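High-affinity zinc uptake system protein znuA (Streptococcus suis, PDB 3MFQ) probably captures zinc or related metal ions outside the cell and delivers them to an ABC transporter for uptake, as a metal-specific solute-binding protein. Local coordinates at residues G25-R30 / P128-M133; A56-Y61 / S120-K125; N174-A177 / D181-L184. All coordinates share one frame; numbering follows the deposited sequence.

Contact 1 of 3, residues G25-R30 / P128-M133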
loop_
_atom_site.group_PDB
_atom_site.type_symbol
_atom_site.label_atom_id
_atom_site.label_comp_id
_atom_site.label_asym_id
_atom_site.label_seq_id
_atom_site.Cartn_x
_atom_site.Cartn_y
_atom_site.Cartn_z
ATOM N N GLY A 25 7.535 18.998 -6.027
ATOM C CA GLY A 25 8.627 18.906 -6.974
ATOM C C GLY A 25 9.967 18.994 -6.274
ATOM O O GLY A 25 10.203 18.316 -5.274
ATOM N N ASP A 26 10.843 19.846 -6.796
ATOM C CA ASP A 26 12.181 19.999 -6.240
ATOM C C ASP A 26 12.241 21.156 -5.251
ATOM O O ASP A 26 13.322 21.617 -4.894
ATOM C CB ASP A 26 13.199 20.225 -7.359
ATOM C CG ASP A 26 13.219 19.089 -8.367
ATOM O OD1 ASP A 26 13.030 17.923 -7.957
ATOM O OD2 ASP A 26 13.425 19.359 -9.571
ATOM N N GLU A 27 11.077 21.617 -4.804
ATOM C CA GLU A 27 11.011 22.790 -3.938
ATOM C C GLU A 27 11.359 22.483 -2.482
ATOM O O GLU A 27 11.798 23.366 -1.752
ATOM C CB GLU A 27 9.633 23.457 -4.032
ATOM C CG GLU A 27 9.313 24.051 -5.399
ATOM C CD GLU A 27 10.150 25.277 -5.728
ATOM O OE1 GLU A 27 10.846 25.788 -4.825
ATOM O OE2 GLU A 27 10.106 25.734 -6.890
ATOM N N VAL A 28 11.160 21.239 -2.060
ATOM C CA VAL A 28 11.496 20.840 -0.694
ATOM C C VAL A 28 12.573 19.766 -0.690
ATOM O O VAL A 28 12.929 19.234 -1.739
ATOM C CB VAL A 28 10.274 20.301 0.071
ATOM C CG1 VAL A 28 9.176 21.349 0.127
ATOM C CG2 VAL A 28 9.773 19.023 -0.575
ATOM N N GLU A 29 13.080 19.443 0.494
ATOM C CA GLU A 29 14.122 18.428 0.631
ATOM C C GLU A 29 13.614 17.196 1.381
ATOM O O GLU A 29 13.349 17.255 2.581
ATOM C CB GLU A 29 15.330 19.007 1.359
ATOM C CG GLU A 29 16.616 18.271 1.070
ATOM C CD GLU A 29 17.506 19.047 0.129
ATOM O OE1 GLU A 29 17.748 20.242 0.403
ATOM O OE2 GLU A 29 17.963 18.470 -0.880
ATOM N N ARG A 30 13.505 16.073 0.679
ATOM C CA ARG A 30 12.843 14.894 1.239
ATOM C C ARG A 30 13.756 13.916 2.003
ATOM O O ARG A 30 14.829 13.531 1.531
ATOM C CB ARG A 30 12.010 14.187 0.155
ATOM C CG ARG A 30 10.784 15.008 -0.296
ATOM C CD ARG A 30 10.011 14.399 -1.458
ATOM N NE ARG A 30 10.675 14.629 -2.736
ATOM C CZ ARG A 30 11.662 13.873 -3.201
ATOM N NH1 ARG A 30 12.095 12.842 -2.488
ATOM N NH2 ARG A 30 12.220 14.143 -4.371
ATOM N N PRO A 128 4.789 29.306 1.765
ATOM C CA PRO A 128 3.798 30.335 1.439
ATOM C C PRO A 128 4.005 30.911 0.045
ATOM O O PRO A 128 3.034 31.252 -0.629
ATOM C CB PRO A 128 4.062 31.407 2.494
ATOM C CG PRO A 128 4.616 30.652 3.655
ATOM C CD PRO A 128 5.437 29.549 3.066
ATOM N N ALA A 129 5.258 31.013 -0.379
ATOM C CA ALA A 129 5.578 31.583 -1.681
ATOM C C ALA A 129 5.316 30.593 -2.812
ATOM O O ALA A 129 5.100 30.991 -3.957
ATOM C CB ALA A 129 7.020 32.053 -1.708
ATOM N N LYS A 130 5.336 29.304 -2.489
ATOM C CA LYS A 130 5.092 28.266 -3.487
ATOM C C LYS A 130 3.735 27.587 -3.302
ATOM O O LYS A 130 3.505 26.502 -3.827
ATOM C CB LYS A 130 6.217 27.225 -3.476
ATOM C CG LYS A 130 7.326 27.516 -4.476
ATOM C CD LYS A 130 7.873 28.923 -4.306
ATOM C CE LYS A 130 8.303 29.525 -5.640
ATOM N NZ LYS A 130 9.489 28.840 -6.235
ATOM N N ALA A 131 2.837 28.239 -2.570
ATOM C CA ALA A 131 1.526 27.666 -2.275
ATOM C C ALA A 131 0.663 27.492 -3.526
ATOM O O ALA A 131 0.135 26.408 -3.779
ATOM C CB ALA A 131 0.800 28.506 -1.237
ATOM N N GLU A 132 0.512 28.562 -4.300
ATOM C CA GLU A 132 -0.284 28.505 -5.523
ATOM C C GLU A 132 0.326 27.528 -6.519
ATOM O O GLU A 132 -0.380 26.726 -7.128
ATOM C CB GLU A 132 -0.420 29.893 -6.147
ATOM C CG GLU A 132 -1.380 30.815 -5.405
ATOM C CD GLU A 132 -1.364 32.232 -5.945
ATOM O OE1 GLU A 132 -0.344 32.627 -6.546
ATOM O OE2 GLU A 132 -2.365 32.954 -5.762
ATOM N N MET A 133 1.643 27.600 -6.673
ATOM C CA MET A 133 2.372 26.672 -7.527
ATOM C C MET A 133 2.044 25.243 -7.128
ATOM O O MET A 133 1.711 24.408 -7.969
ATOM C CB MET A 133 3.874 26.902 -7.386
ATOM C CG MET A 133 4.712 26.064 -8.331
ATOM S SD MET A 133 6.383 25.785 -7.714
ATOM C CE MET A 133 7.208 25.246 -9.212
#

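Contact 2 of 3, residues A56-Y61 / S120-K125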
loop_
_atom_site.group_PDB
_atom_site.type_symbol
_atom_site.label_atom_id
_atom_site.label_comp_id
_atom_site.label_asym_id
_atom_site.label_seq_id
_atom_site.Cartn_x
_atom_site.Cartn_y
_atom_site.Cartn_z
ATOM N N ALA A 56 13.592 17.565 11.066
ATOM C CA ALA A 56 12.615 17.864 10.025
ATOM C C ALA A 56 11.769 19.096 10.341
ATOM O O ALA A 56 11.383 19.324 11.488
ATOM C CB ALA A 56 11.725 16.654 9.776
ATOM N N ASP A 57 11.490 19.885 9.311
ATOM C CA ASP A 57 10.590 21.023 9.433
ATOM C C ASP A 57 9.153 20.526 9.356
ATOM O O ASP A 57 8.239 21.130 9.917
ATOM C CB ASP A 57 10.852 22.034 8.315
ATOM C CG ASP A 57 12.270 22.574 8.333
ATOM O OD1 ASP A 57 12.824 22.777 9.435
ATOM O OD2 ASP A 57 12.831 22.803 7.240
ATOM N N LEU A 58 8.969 19.417 8.648
ATOM C CA LEU A 58 7.662 18.793 8.488
ATOM C C LEU A 58 7.833 17.285 8.395
ATOM O O LEU A 58 8.694 16.798 7.669
ATOM C CB LEU A 58 6.969 19.312 7.224
ATOM C CG LEU A 58 5.681 18.607 6.789
ATOM C CD1 LEU A 58 4.591 18.795 7.830
ATOM C CD2 LEU A 58 5.213 19.106 5.431
ATOM N N VAL A 59 7.016 16.547 9.135
ATOM C CA VAL A 59 7.050 15.092 9.070
ATOM C C VAL A 59 5.708 14.549 8.583
ATOM O O VAL A 59 4.664 14.880 9.139
ATOM C CB VAL A 59 7.403 14.469 10.438
ATOM C CG1 VAL A 59 7.284 12.952 10.384
ATOM C CG2 VAL A 59 8.803 14.884 10.867
ATOM N N LEU A 60 5.740 13.725 7.539
ATOM C CA LEU A 60 4.517 13.155 6.977
ATOM C C LEU A 60 4.518 11.631 7.036
ATOM O O LEU A 60 5.521 10.989 6.718
ATOM C CB LEU A 60 4.317 13.621 5.534
ATOM C CG LEU A 60 3.837 15.059 5.338
ATOM C CD1 LEU A 60 3.912 15.455 3.874
ATOM C CD2 LEU A 60 2.423 15.224 5.873
ATOM N N TYR A 61 3.388 11.058 7.446
ATOM C CA TYR A 61 3.252 9.608 7.531
ATOM C C TYR A 61 1.819 9.156 7.260
ATOM O O TYR A 61 0.893 9.968 7.245
ATOM C CB TYR A 61 3.724 9.096 8.894
ATOM C CG TYR A 61 2.842 9.506 10.053
ATOM C CD1 TYR A 61 2.784 10.827 10.476
ATOM C CD2 TYR A 61 2.076 8.568 10.732
ATOM C CE1 TYR A 61 1.983 11.203 11.538
ATOM C CE2 TYR A 61 1.272 8.936 11.796
ATOM C CZ TYR A 61 1.228 10.253 12.194
ATOM O OH TYR A 61 0.426 10.620 13.252
ATOM N N SER A 120 -0.806 18.256 0.429
ATOM C CA SER A 120 -0.778 19.531 -0.269
ATOM C C SER A 120 -0.881 20.694 0.711
ATOM O O SER A 120 -0.093 21.635 0.656
ATOM C CB SER A 120 -1.919 19.597 -1.282
ATOM O OG SER A 120 -1.905 20.828 -1.975
ATOM N N GLU A 121 -1.850 20.617 1.618
ATOM C CA GLU A 121 -2.122 21.704 2.552
ATOM C C GLU A 121 -1.033 21.852 3.609
ATOM O O GLU A 121 -0.991 22.847 4.332
ATOM C CB GLU A 121 -3.482 21.498 3.217
ATOM C CG GLU A 121 -4.599 21.214 2.221
ATOM C CD GLU A 121 -5.979 21.303 2.843
ATOM O OE1 GLU A 121 -6.980 21.033 2.142
ATOM O OE2 GLU A 121 -6.065 21.650 4.039
ATOM N N GLU A 122 -0.160 20.857 3.697
ATOM C CA GLU A 122 0.963 20.906 4.626
ATOM C C GLU A 122 2.223 21.438 3.954
ATOM O O GLU A 122 3.073 22.048 4.602
ATOM C CB GLU A 122 1.233 19.527 5.227
ATOM C CG GLU A 122 0.277 19.143 6.341
ATOM C CD GLU A 122 0.330 20.105 7.509
ATOM O OE1 GLU A 122 -0.666 20.827 7.726
ATOM O OE2 GLU A 122 1.366 20.141 8.208
ATOM N N LEU A 123 2.344 21.198 2.654
ATOM C CA LEU A 123 3.444 21.762 1.896
ATOM C C LEU A 123 3.140 23.232 1.617
ATOM O O LEU A 123 4.010 24.078 1.767
ATOM C CB LEU A 123 3.694 20.960 0.619
ATOM C CG LEU A 123 4.172 19.523 0.880
ATOM C CD1 LEU A 123 4.176 18.680 -0.390
ATOM C CD2 LEU A 123 5.546 19.504 1.537
ATOM N N GLN A 124 1.906 23.536 1.224
ATOM C CA GLN A 124 1.420 24.896 1.346
ATOM C C GLN A 124 1.477 25.080 2.840
ATOM O O GLN A 124 1.414 24.094 3.563
ATOM C CB GLN A 124 -0.022 25.011 0.872
ATOM C CG GLN A 124 -0.300 24.385 -0.469
ATOM C CD GLN A 124 -1.770 24.432 -0.812
ATOM O OE1 GLN A 124 -2.401 25.482 -0.726
ATOM N NE2 GLN A 124 -2.328 23.293 -1.203
ATOM N N LYS A 125 1.553 26.325 3.304
ATOM C CA LYS A 125 1.749 26.620 4.722
ATOM C C LYS A 125 3.158 26.280 5.199
ATOM O O LYS A 125 3.526 26.567 6.336
ATOM C CB LYS A 125 0.931 25.672 5.603
ATOM C CG LYS A 125 1.334 25.658 7.088
ATOM C CD LYS A 125 0.532 24.647 7.892
ATOM C CE LYS A 125 -0.926 25.034 7.906
ATOM N NZ LYS A 125 -1.703 24.149 8.806
#

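Contact 3 of 3, residues N174-A177 / D181-L184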
loop_
_atom_site.group_PDB
_atom_site.type_symbol
_atom_site.label_atom_id
_atom_site.label_comp_id
_atom_site.label_asym_id
_atom_site.label_seq_id
_atom_site.Cartn_x
_atom_site.Cartn_y
_atom_site.Cartn_z
ATOM N N ASN A 174 -7.849 -5.002 0.873
ATOM C CA ASN A 174 -9.256 -4.866 1.234
ATOM C C ASN A 174 -9.866 -3.622 0.617
ATOM O O ASN A 174 -11.001 -3.643 0.144
ATOM C CB ASN A 174 -9.425 -4.820 2.751
ATOM C CG ASN A 174 -9.364 -6.192 3.383
ATOM O OD1 ASN A 174 -9.854 -7.168 2.818
ATOM N ND2 ASN A 174 -8.768 -6.272 4.566
ATOM N N TYR A 175 -9.108 -2.533 0.633
ATOM C CA TYR A 175 -9.572 -1.287 0.045
ATOM C C TYR A 175 -9.642 -1.421 -1.470
ATOM O O TYR A 175 -10.504 -0.827 -2.119
ATOM C CB TYR A 175 -8.655 -0.134 0.447
ATOM C CG TYR A 175 -8.750 0.234 1.911
ATOM C CD1 TYR A 175 -9.630 1.217 2.345
ATOM C CD2 TYR A 175 -7.964 -0.406 2.862
ATOM C CE1 TYR A 175 -9.722 1.556 3.683
ATOM C CE2 TYR A 175 -8.047 -0.071 4.201
ATOM C CZ TYR A 175 -8.928 0.910 4.606
ATOM O OH TYR A 175 -9.019 1.245 5.936
ATOM N N PHE A 176 -8.733 -2.213 -2.027
ATOM C CA PHE A 176 -8.715 -2.459 -3.458
ATOM C C PHE A 176 -9.933 -3.270 -3.868
ATOM O O PHE A 176 -10.704 -2.864 -4.736
ATOM C CB PHE A 176 -7.442 -3.200 -3.857
ATOM C CG PHE A 176 -7.432 -3.646 -5.288
ATOM C CD1 PHE A 176 -6.971 -2.805 -6.286
ATOM C CD2 PHE A 176 -7.897 -4.900 -5.637
ATOM C CE1 PHE A 176 -6.966 -3.210 -7.602
ATOM C CE2 PHE A 176 -7.894 -5.311 -6.953
ATOM C CZ PHE A 176 -7.429 -4.464 -7.938
ATOM N N ALA A 177 -10.095 -4.425 -3.233
ATOM C CA ALA A 177 -11.207 -5.317 -3.523
ATOM C C ALA A 177 -12.539 -4.593 -3.387
ATOM O O ALA A 177 -13.446 -4.781 -4.197
ATOM C CB ALA A 177 -11.165 -6.521 -2.603
ATOM N N ASP A 181 -15.245 -4.517 -6.882
ATOM C CA ASP A 181 -15.986 -5.764 -6.788
ATOM C C ASP A 181 -15.052 -6.970 -6.816
ATOM O O ASP A 181 -15.135 -7.813 -7.712
ATOM C CB ASP A 181 -16.989 -5.862 -7.935
ATOM C CG ASP A 181 -17.951 -7.014 -7.768
ATOM O OD1 ASP A 181 -18.436 -7.227 -6.635
ATOM O OD2 ASP A 181 -18.225 -7.702 -8.771
ATOM N N PHE A 182 -14.162 -7.043 -5.831
ATOM C CA PHE A 182 -13.209 -8.140 -5.740
ATOM C C PHE A 182 -13.258 -8.829 -4.384
ATOM O O PHE A 182 -13.722 -8.256 -3.401
ATOM C CB PHE A 182 -11.795 -7.636 -5.999
ATOM C CG PHE A 182 -11.237 -8.061 -7.320
ATOM C CD1 PHE A 182 -11.447 -7.295 -8.453
ATOM C CD2 PHE A 182 -10.503 -9.227 -7.429
ATOM C CE1 PHE A 182 -10.933 -7.684 -9.669
ATOM C CE2 PHE A 182 -9.985 -9.623 -8.642
ATOM C CZ PHE A 182 -10.202 -8.851 -9.765
ATOM N N THR A 183 -12.767 -10.064 -4.345
ATOM C CA THR A 183 -12.681 -10.828 -3.106
ATOM C C THR A 183 -11.229 -11.184 -2.815
ATOM O O THR A 183 -10.545 -11.761 -3.661
ATOM C CB THR A 183 -13.507 -12.125 -3.186
ATOM O OG1 THR A 183 -14.896 -11.801 -3.315
ATOM C CG2 THR A 183 -13.302 -12.962 -1.937
ATOM N N LEU A 184 -10.762 -10.844 -1.618
ATOM C CA LEU A 184 -9.371 -11.080 -1.241
ATOM C C LEU A 184 -9.220 -12.093 -0.113
ATOM O O LEU A 184 -9.891 -12.000 0.917
ATOM C CB LEU A 184 -8.692 -9.769 -0.836
ATOM C CG LEU A 184 -7.332 -9.908 -0.143
ATOM C CD1 LEU A 184 -6.273 -10.392 -1.122
ATOM C CD2 LEU A 184 -6.909 -8.595 0.498
#

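Contact 1 of 3, residues G25-R30 / P128-M133
Glu-27 reaches from the turn between helix 14-24 and strand 29-32 to Lys-130 and Met-133, at the start of helix 131-156, the long helix that runs along both lobes of this metal-binding receptor fold. From CB, directed at the helix, the chain places CG anti to the carbonyl carbon, where it touches both neighbours: Lys-130 CG and Met-133 SD each lie 4.1 Å from Glu-27 CG. A bend at chi2 (-70°) then turns the carboxylate across the lysine, and the two chains cross at about a right angle. The carboxylate carbon Glu-27 CD sits 3.8 Å from Lys-130 CG, so the aliphatic part of the lysine packs against the acid before its amine comes round. Lys-130, bent at chi2, chi3 and chi4, curls back to set NZ beside the carboxylate. Glu-27 OE1 is the more distant oxygen, 3.6 Å from Lys-130 NZ. The same acid also touches Leu-127 in the preceding loop. This is a surface salt bridge, carried by a weak hydrogen bond of 3.2 Å from Lys-130 NZ to Glu-27 OE2, while the methyl CE of Met-133 approaches that same OE2 to 3.7 Å.

Contact 2 of 3, residues A56-Y61 / S120-K125
Leu-58 and Leu-60, on strand 58-61 of the parallel sheet in the N-terminal lobe, face the last turn of helix 109-123, which covers them with Glu-122 and Leu-123. Leu-58 does most of the touching. Its CG stands anti to the backbone N (chi1 171°), which carries both methyls out to the helix: CD1 goes to the Glu-122 carboxylate, and CD2 lies between the start of Glu-122 and Leu-123. Leu-58 CD2 meets Leu-123 CD2 at 3.9 Å, methyl against methyl, the two side chains crossing at about a right angle. Leu-58 CD2 also lies 3.7 Å from the backbone O of Glu-122. Leu-58 CD1 is 3.5 Å from Glu-122 OE2. Leu-60, two residues along the strand, adds a looser touch, Leu-60 CD2 being 4.5 Å from Glu-122 CG.

Glu-122 CB lies 4.0 Å from Leu-58 CD2, and the chain folds at chi2. The other oxygen, Glu-122 OE1, has a long salt bridge of 3.6 Å to Lys-125 NZ, just past the helix end. On the side of the helix turned away from the strand, Gln-124 NE2 gives a 2.6 Å hydrogen bond to Ser-120 OG, with the hydroxyl close to the amide plane. Thr-138 also bonds that serine and Gln-135 the glutamine, so both polar groups are tied to helix 131-156.

Leu-123 reaches on to Val-9 of the adjoining strand and to Val-20, Leu-23 and Ala-24 of helix 14-24. No hydrogen bond joins strand and helix; the leucine methyls lie against the hydrocarbon, one carboxylate oxygen and the backbone O of a glutamate, and against a second leucine. A helix lying on one face of a parallel sheet through branched aliphatic side chains is the layered alpha/beta arrangement of the lobes in metal-binding receptors of this family.

Contact 3 of 3, residues N174-A177 / D181-L184
Ala-177 and Phe-182 meet at the apolar centre, where the alanine methyl is set against the start of the outgoing strand. Ala-177 CB lies 3.6 Å from Phe-182 CB and 4.4 Å from Leu-184 CB, so one small side chain of helix 174-179 is covered by two residues from beyond the turn. The phenylalanine ring leads away from the methyl and meets a second ring instead. Phe-176 CE2 comes over one face of the Phe-182 ring, near the rim and 4.3 Å from Phe-182 CD1. With planes at 53° the pair is oblique, and Leu-156 of helix 131-156 touches both side chains.

Further along the strand, Leu-184 points back at the first turn of the helix. Its CG is anti to the backbone N, and this carries Leu-184 CD2 to within 3.7 Å of Asn-174 N and 4.0 Å of Asn-174 OD1. The two side chains cross at about a right angle. Asn-174 ND2 is hydrogen-bonded to Asp-102 OD2.

Further out the backbone closes the turn. Phe-182 N donates to Ala-177 O at 2.9 Å, with an N-H...O angle of 156°; the donor is tilted somewhat from the carbonyl plane. Asp-181 N is also near that oxygen, but its angle is too poor for a bond. Asp-181 has a positive phi, which helps swing the chain out of the helix, and its carboxylate makes a salt bridge to Lys-161. Thr-183 then pairs by backbone with Arg-164 and Leu-166, setting the new strand beside strand 165-167. The side chain of Leu-184 is about 10 Å from the bound zinc ion. Strand 165-167, helix 174-179 and strand 183-185 together form a beta-alpha-beta unit with parallel strands.

How the contacts relate
From the N terminus, the chain passes through 25-30, which opens contact 1, and then 56-61, which opens contact 2. Contact 2 closes first, when helix 109-123 returns to strand 58-61; contact 1 closes a few residues later, so the loop of contact 2 lies within that of contact 1. Their centres are 10 Å apart, and they touch where Gln-124 CG packs on Ala-131 O. Contact 2 sets helix 109-123 on the four-stranded sheet, and contact 1 ties the start of helix 131-156 to the turn leading into the sheet's edge strand 29-32. Contact 3 follows in series, a local closure in the second lobe, its centre 36 Å from that of contact 1 and across the chain's centre.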